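Local coordinates for protein 5-formyl-3-hydroxy-2-methylpyridine 4-carboxylate 5-dehydrogenase (Mesorhizobium japonicum MAFF 303099, PDB 4OM8) that oxidises the vitamin B6 breakdown product 5-formyl-3-hydroxy-2-methylpyridine-4-carboxylate with NAD(+), and can also reduce it to 4-pyridoxic acid with NADH, at residues A6-G11 against D81-N86; D53-A58 against K297-R302. All coordinates share one frame; numbering follows the deposited sequence.

Contact 1: A6-G11 against D81-N86; sequences AIIGLG and DLVIEN. With NAD (nicotinamide-adenine-dinucleotide), chain C.
Ile8 and Val83 meet on one face of two neighbouring parallel strands, CG1 of Ile8 resting 3.7 Å from CG1 of Val83. Val83 CG1 lies opposite the backbone N about the first torsion (chi1 179°), on the carbonyl side, which carries it along the strand to Ile8. Between the strands the backbones are zipped together, with Ile84 in the middle: its N-H goes to Ala6 O at 2.8 Å and its carbonyl takes Ile8 N at 2.9 Å. Between the two segments the first bond is Ala6 N on Leu82 O. Asn86 N on Ile8 O, 2.7 Å, is the last, a more bent bond (136° at the hydrogen). Helix 73-77 covers the Ala6 and Ile8 face through Val77; on the reverse, Met17 of helix 14-23 lies against Ile7 and Ile84.

This is the heart of a Rossmann fold: the first strand runs into the glycine-rich turn, Gly9 and Gly11 belonging to GxGxxG, beside the fourth strand. Past Ile8 the direct side-chain packing between the strands gives way to cofactor and water. CG2 of Ile8 reaches NAD C2A at 3.5 Å, an apolar contact with the adenine. Gly11 brings its CA to 3.3 Å from NAD O5B, so the turn runs hard against the cofactor. Between the strand ends sits a water that accepts from Gly11 N at 2.8 Å and lies within donating distance of Asn86 O and the phosphate oxygen O2N of NAD. The Glu85 carboxylate is held by Lys94, Ser113, Tyr98 and the amide of Val87; Lys94 itself binds NAD.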
loop_
_atom_site.group_PDB
_atom_site.type_symbol
_atom_site.label_atom_id
_atom_site.label_comp_id
_atom_site.label_asym_id
_atom_site.label_seq_id
_atom_site.Cartn_x
_atom_site.Cartn_y
_atom_site.Cartn_z
ATOM N N ALA A 6 26.602 9.715 -15.912
ATOM C CA ALA A 6 26.249 9.038 -17.154
ATOM C C ALA A 6 25.178 8.010 -16.837
ATOM O O ALA A 6 25.279 7.304 -15.839
ATOM C CB ALA A 6 27.462 8.360 -17.791
ATOM N N ILE A 7 24.165 7.934 -17.691
ATOM C CA ILE A 7 23.164 6.876 -17.632
ATOM C C ILE A 7 23.292 5.979 -18.861
ATOM O O ILE A 7 23.313 6.464 -20.001
ATOM C CB ILE A 7 21.730 7.451 -17.533
ATOM C CG1 ILE A 7 21.586 8.248 -16.234
ATOM C CG2 ILE A 7 20.704 6.324 -17.592
ATOM C CD1 ILE A 7 20.344 9.094 -16.139
ATOM N N ILE A 8 23.397 4.670 -18.615
ATOM C CA ILE A 8 23.478 3.674 -19.685
ATOM C C ILE A 8 22.176 2.890 -19.748
ATOM O O ILE A 8 21.890 2.061 -18.873
ATOM C CB ILE A 8 24.651 2.707 -19.464
ATOM C CG1 ILE A 8 25.938 3.484 -19.168
ATOM C CG2 ILE A 8 24.785 1.736 -20.640
ATOM C CD1 ILE A 8 26.333 4.508 -20.239
ATOM N N GLY A 9 21.365 3.189 -20.760
ATOM C CA GLY A 9 20.080 2.523 -20.936
ATOM C C GLY A 9 18.969 3.523 -20.742
ATOM O O GLY A 9 18.831 4.109 -19.659
ATOM N N LEU A 10 18.181 3.725 -21.801
ATOM C CA LEU A 10 17.137 4.752 -21.827
ATOM C C LEU A 10 15.749 4.220 -22.144
ATOM O O LEU A 10 15.011 4.830 -22.924
ATOM C CB LEU A 10 17.479 5.829 -22.855
ATOM C CG LEU A 10 18.573 6.832 -22.511
ATOM C CD1 LEU A 10 18.881 7.691 -23.736
ATOM C CD2 LEU A 10 18.118 7.699 -21.351
ATOM N N GLY A 11 15.394 3.096 -21.551
ATOM C CA GLY A 11 14.054 2.550 -21.730
ATOM C C GLY A 11 13.104 3.207 -20.755
ATOM O O GLY A 11 13.182 4.408 -20.516
ATOM N N ASP A 81 31.491 10.955 -12.794
ATOM C CA ASP A 81 31.711 10.673 -11.377
ATOM C C ASP A 81 30.837 9.523 -10.915
ATOM O O ASP A 81 31.144 8.859 -9.923
ATOM C CB ASP A 81 31.419 11.907 -10.535
ATOM C CG ASP A 81 32.248 13.094 -10.951
ATOM O OD1 ASP A 81 33.477 12.923 -11.125
ATOM O OD2 ASP A 81 31.674 14.187 -11.111
ATOM N N LEU A 82 29.730 9.326 -11.631
ATOM C CA LEU A 82 28.768 8.268 -11.351
ATOM C C LEU A 82 28.246 7.779 -12.683
ATOM O O LEU A 82 27.839 8.597 -13.515
ATOM C CB LEU A 82 27.618 8.776 -10.469
ATOM C CG LEU A 82 26.371 7.888 -10.352
ATOM C CD1 LEU A 82 26.691 6.605 -9.606
ATOM C CD2 LEU A 82 25.225 8.633 -9.658
ATOM N N VAL A 83 28.313 6.467 -12.904
ATOM C CA VAL A 83 27.637 5.848 -14.037
ATOM C C VAL A 83 26.509 5.008 -13.480
ATOM O O VAL A 83 26.737 4.140 -12.642
ATOM C CB VAL A 83 28.565 4.962 -14.882
ATOM C CG1 VAL A 83 27.788 4.325 -16.045
ATOM C CG2 VAL A 83 29.771 5.758 -15.386
ATOM N N ILE A 84 25.294 5.280 -13.933
ATOM C CA ILE A 84 24.143 4.480 -13.550
ATOM C C ILE A 84 23.847 3.527 -14.693
ATOM O O ILE A 84 23.434 3.953 -15.782
ATOM C CB ILE A 84 22.912 5.347 -13.245
ATOM C CG1 ILE A 84 23.218 6.314 -12.095
ATOM C CG2 ILE A 84 21.704 4.465 -12.905
ATOM C CD1 ILE A 84 22.117 7.312 -11.856
ATOM N N GLU A 85 24.102 2.247 -14.458
ATOM C CA GLU A 85 23.785 1.221 -15.438
ATOM C C GLU A 85 22.307 0.876 -15.313
ATOM O O GLU A 85 21.808 0.558 -14.211
ATOM C CB GLU A 85 24.666 -0.014 -15.236
ATOM C CG GLU A 85 24.202 -1.223 -16.036
ATOM C CD GLU A 85 23.193 -2.044 -15.274
ATOM O OE1 GLU A 85 23.525 -2.485 -14.155
ATOM O OE2 GLU A 85 22.074 -2.248 -15.784
ATOM N N ASN A 86 21.614 0.938 -16.447
ATOM C CA ASN A 86 20.162 0.845 -16.495
ATOM C C ASN A 86 19.719 0.048 -17.726
ATOM O O ASN A 86 18.812 0.453 -18.447
ATOM C CB ASN A 86 19.582 2.270 -16.511
ATOM C CG ASN A 86 18.075 2.309 -16.345
ATOM O OD1 ASN A 86 17.501 1.645 -15.477
ATOM N ND2 ASN A 86 17.424 3.097 -17.191
HETATM P PA NAD C . 13.802 -1.383 -20.629
HETATM O O1A NAD C . 13.791 -2.745 -21.304
HETATM O O2A NAD C . 12.590 -0.469 -20.724
HETATM O O5B NAD C . 15.077 -0.575 -21.187
HETATM C C5B NAD C . 16.358 -1.187 -21.340
HETATM C C4B NAD C . 17.171 -0.322 -22.291
HETATM O O4B NAD C . 18.529 -0.765 -22.295
HETATM C C3B NAD C . 16.648 -0.432 -23.723
HETATM O O3B NAD C . 16.335 0.869 -24.237
HETATM C C2B NAD C . 17.797 -1.087 -24.479
HETATM O O2B NAD C . 17.925 -0.672 -25.848
HETATM C C1B NAD C . 18.991 -0.656 -23.650
HETATM N N9A NAD C . 20.210 -1.468 -23.801
HETATM C C8A NAD C . 20.307 -2.792 -24.009
HETATM N N7A NAD C . 21.607 -3.173 -24.065
HETATM C C5A NAD C . 22.362 -2.077 -23.883
HETATM C C6A NAD C . 23.801 -1.766 -23.828
HETATM N N6A NAD C . 24.738 -2.735 -23.978
HETATM N N1A NAD C . 24.156 -0.479 -23.623
HETATM C C2A NAD C . 23.245 0.498 -23.475
HETATM N N3A NAD C . 21.920 0.286 -23.515
HETATM C C4A NAD C . 21.434 -0.958 -23.717
HETATM O O3 NAD C . 14.258 -1.635 -19.104
HETATM P PN NAD C . 13.817 -0.781 -17.813
HETATM O O1N NAD C . 12.409 -1.173 -17.405
HETATM O O2N NAD C . 14.141 0.687 -17.974
HETATM O O5D NAD C . 14.805 -1.380 -16.701
HETATM C C5D NAD C . 16.225 -1.200 -16.777
HETATM C C4D NAD C . 16.828 -1.748 -15.489
HETATM O O4D NAD C . 16.184 -1.094 -14.400
HETATM C C3D NAD C . 16.563 -3.233 -15.302
HETATM O O3D NAD C . 17.653 -3.762 -14.540
HETATM C C2D NAD C . 15.314 -3.281 -14.443
HETATM O O2D NAD C . 15.263 -4.455 -13.627
HETATM C C1D NAD C . 15.493 -2.045 -13.578
HETATM N N1N NAD C . 14.244 -1.450 -13.076
HETATM C C2N NAD C . 13.090 -1.487 -13.773
HETATM C C3N NAD C . 11.942 -0.884 -13.252
HETATM C C7N NAD C . 10.612 -0.920 -13.958
HETATM O O7N NAD C . 10.529 -1.010 -15.174
HETATM N N7N NAD C . 9.523 -0.871 -13.193
HETATM C C4N NAD C . 11.999 -0.244 -12.020
HETATM C C5N NAD C . 13.206 -0.211 -11.335
HETATM C C6N NAD C . 14.319 -0.819 -11.897
HETATM O O HOH W 1 16.380 1.595 -19.414
#

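Contact 2: D53-A58 against K297-R302; sequences DALGIA and KLVAVR
Leu55 and Val299 bring the backbones closest, their CA atoms 6.4 Å apart, where the C-terminal end of helix 35-54 comes up against helix 284-305. At Gly56 the chain leaves the helix with a positive phi of 72°, and its N-H still reaches back to Asp53 O at 2.9 Å. Segment 297-302 is regular helix throughout and offers Val299 and Arg302, three residues apart, to the incoming turn.

Leu55 enters between these two. Its CD2 touches Val299 CG1 at 3.8 Å and Arg302 CD at 3.7 Å, while the other methyl, CD1, lies 3.8 Å from Arg302 NH1. Gly56 closes a Schellman motif, the usual glycine ending of a helix, and the reversal sets Leu55 and Ile57 before and after it, both directed at helix 284-305. A helix of the Rossmann domain is thereby packed on the last helix of the chain.

Arg302 is stretched out: its first torsion near 164° swings CG away from the backbone N, and the chain runs extended from CG to NE, long enough to pass Leu55 at about a right angle and bring NH2 to 4.0 Å from Ile57 CD1. The guanidinium is fixed by Glu306, which forms a salt bridge with NE, and by the carbonyl of Ile144, which takes NH1. Toward the outer side the packing thins: Ala54 CB comes only within 4.2 Å of Val299 CG1, and Ala54 is exposed. The second subunit packs on Lys297, Ala300 and Val301, with its Tyr222 OH hydrogen-bonded to Leu298 O.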
loop_
_atom_site.group_PDB
_atom_site.type_symbol
_atom_site.label_atom_id
_atom_site.label_comp_id
_atom_site.label_asym_id
_atom_site.label_seq_id
_atom_site.Cartn_x
_atom_site.Cartn_y
_atom_site.Cartn_z
ATOM N N ASP A 53 7.943 20.140 -13.104
ATOM C CA ASP A 53 7.366 21.456 -12.828
ATOM C C ASP A 53 6.111 21.320 -11.970
ATOM O O ASP A 53 5.931 22.045 -10.991
ATOM C CB ASP A 53 7.013 22.190 -14.123
ATOM C CG ASP A 53 8.230 22.574 -14.946
ATOM O OD1 ASP A 53 9.353 22.604 -14.399
ATOM O OD2 ASP A 53 8.044 22.869 -16.149
ATOM N N ALA A 54 5.252 20.386 -12.356
ATOM C CA ALA A 54 3.990 20.156 -11.666
ATOM C C ALA A 54 4.229 19.672 -10.242
ATOM O O ALA A 54 3.396 19.885 -9.365
ATOM C CB ALA A 54 3.148 19.160 -12.437
ATOM N N LEU A 55 5.358 19.004 -10.013
ATOM C CA LEU A 55 5.723 18.577 -8.667
ATOM C C LEU A 55 6.348 19.693 -7.840
ATOM O O LEU A 55 6.611 19.523 -6.647
ATOM C CB LEU A 55 6.690 17.393 -8.741
ATOM C CG LEU A 55 6.043 16.054 -9.090
ATOM C CD1 LEU A 55 7.108 15.037 -9.449
ATOM C CD2 LEU A 55 5.173 15.547 -7.921
ATOM N N GLY A 56 6.601 20.832 -8.483
ATOM C CA GLY A 56 7.175 21.976 -7.801
ATOM C C GLY A 56 8.638 21.784 -7.453
ATOM O O GLY A 56 9.122 22.340 -6.470
ATOM N N ILE A 57 9.340 20.995 -8.262
ATOM C CA ILE A 57 10.750 20.696 -8.020
ATOM C C ILE A 57 11.666 21.684 -8.741
ATOM O O ILE A 57 11.662 21.768 -9.969
ATOM C CB ILE A 57 11.089 19.275 -8.468
ATOM C CG1 ILE A 57 10.224 18.269 -7.704
ATOM C CG2 ILE A 57 12.573 18.987 -8.254
ATOM C CD1 ILE A 57 10.366 16.870 -8.218
ATOM N N ALA A 58 12.462 22.420 -7.975
ATOM C CA ALA A 58 13.279 23.484 -8.557
ATOM C C ALA A 58 14.725 23.069 -8.830
ATOM O O ALA A 58 15.267 22.186 -8.165
ATOM C CB ALA A 58 13.253 24.700 -7.648
ATOM N N LYS A 297 -2.940 11.544 -11.015
ATOM C CA LYS A 297 -3.209 11.225 -9.613
ATOM C C LYS A 297 -1.930 11.046 -8.783
ATOM O O LYS A 297 -1.860 11.523 -7.650
ATOM C CB LYS A 297 -4.060 9.960 -9.505
ATOM C CG LYS A 297 -5.517 10.139 -9.902
ATOM C CD LYS A 297 -6.215 8.795 -9.862
ATOM C CE LYS A 297 -7.682 8.884 -10.173
ATOM N NZ LYS A 297 -8.207 7.493 -10.299
ATOM N N LEU A 298 -0.929 10.355 -9.334
ATOM C CA LEU A 298 0.334 10.192 -8.610
ATOM C C LEU A 298 0.944 11.538 -8.260
ATOM O O LEU A 298 1.398 11.750 -7.126
ATOM C CB LEU A 298 1.333 9.363 -9.422
ATOM C CG LEU A 298 1.058 7.856 -9.474
ATOM C CD1 LEU A 298 1.986 7.205 -10.484
ATOM C CD2 LEU A 298 1.217 7.208 -8.094
ATOM N N VAL A 299 0.949 12.463 -9.217
ATOM C CA VAL A 299 1.524 13.770 -8.934
ATOM C C VAL A 299 0.725 14.500 -7.843
ATOM O O VAL A 299 1.311 15.024 -6.892
ATOM C CB VAL A 299 1.631 14.625 -10.217
ATOM C CG1 VAL A 299 1.916 16.078 -9.866
ATOM C CG2 VAL A 299 2.732 14.050 -11.109
ATOM N N ALA A 300 -0.604 14.500 -7.948
ATOM C CA ALA A 300 -1.426 15.238 -6.984
ATOM C C ALA A 300 -1.320 14.639 -5.578
ATOM O O ALA A 300 -1.235 15.366 -4.579
ATOM C CB ALA A 300 -2.872 15.269 -7.440
ATOM N N VAL A 301 -1.330 13.313 -5.508
ATOM C CA VAL A 301 -1.244 12.624 -4.227
ATOM C C VAL A 301 0.113 12.878 -3.571
ATOM O O VAL A 301 0.201 13.137 -2.373
ATOM C CB VAL A 301 -1.477 11.108 -4.405
ATOM C CG1 VAL A 301 -1.044 10.338 -3.151
ATOM C CG2 VAL A 301 -2.945 10.841 -4.740
ATOM N N ARG A 302 1.182 12.835 -4.364
ATOM C CA ARG A 302 2.504 13.040 -3.792
ATOM C C ARG A 302 2.615 14.399 -3.103
ATOM O O ARG A 302 3.171 14.498 -2.005
ATOM C CB ARG A 302 3.590 12.902 -4.864
ATOM C CG ARG A 302 4.912 13.475 -4.397
ATOM C CD ARG A 302 6.095 13.084 -5.261
ATOM N NE ARG A 302 7.249 13.874 -4.844
ATOM C CZ ARG A 302 8.430 13.889 -5.458
ATOM N NH1 ARG A 302 8.644 13.147 -6.538
ATOM N NH2 ARG A 302 9.393 14.661 -4.982
#

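From the N terminus, the chain lays down strand 4-8, passes the glycine turn and helix 14-23, and then reaches segment 53-58 at the end of helix 35-54, before strand 82-85 returns to close contact 1. That loop of about 70 residues stays within the NAD-binding domain. Contact 2 starts inside it but closes only some 240 residues later, on helix 284-305, so the two loops cross. Contact 1 joins central strands of the sheet beside NAD; contact 2 ties the end of helix 35-54 in the same domain to the C-terminal helix that also meets the second subunit. Their centres are 24 Å apart, and they do not touch.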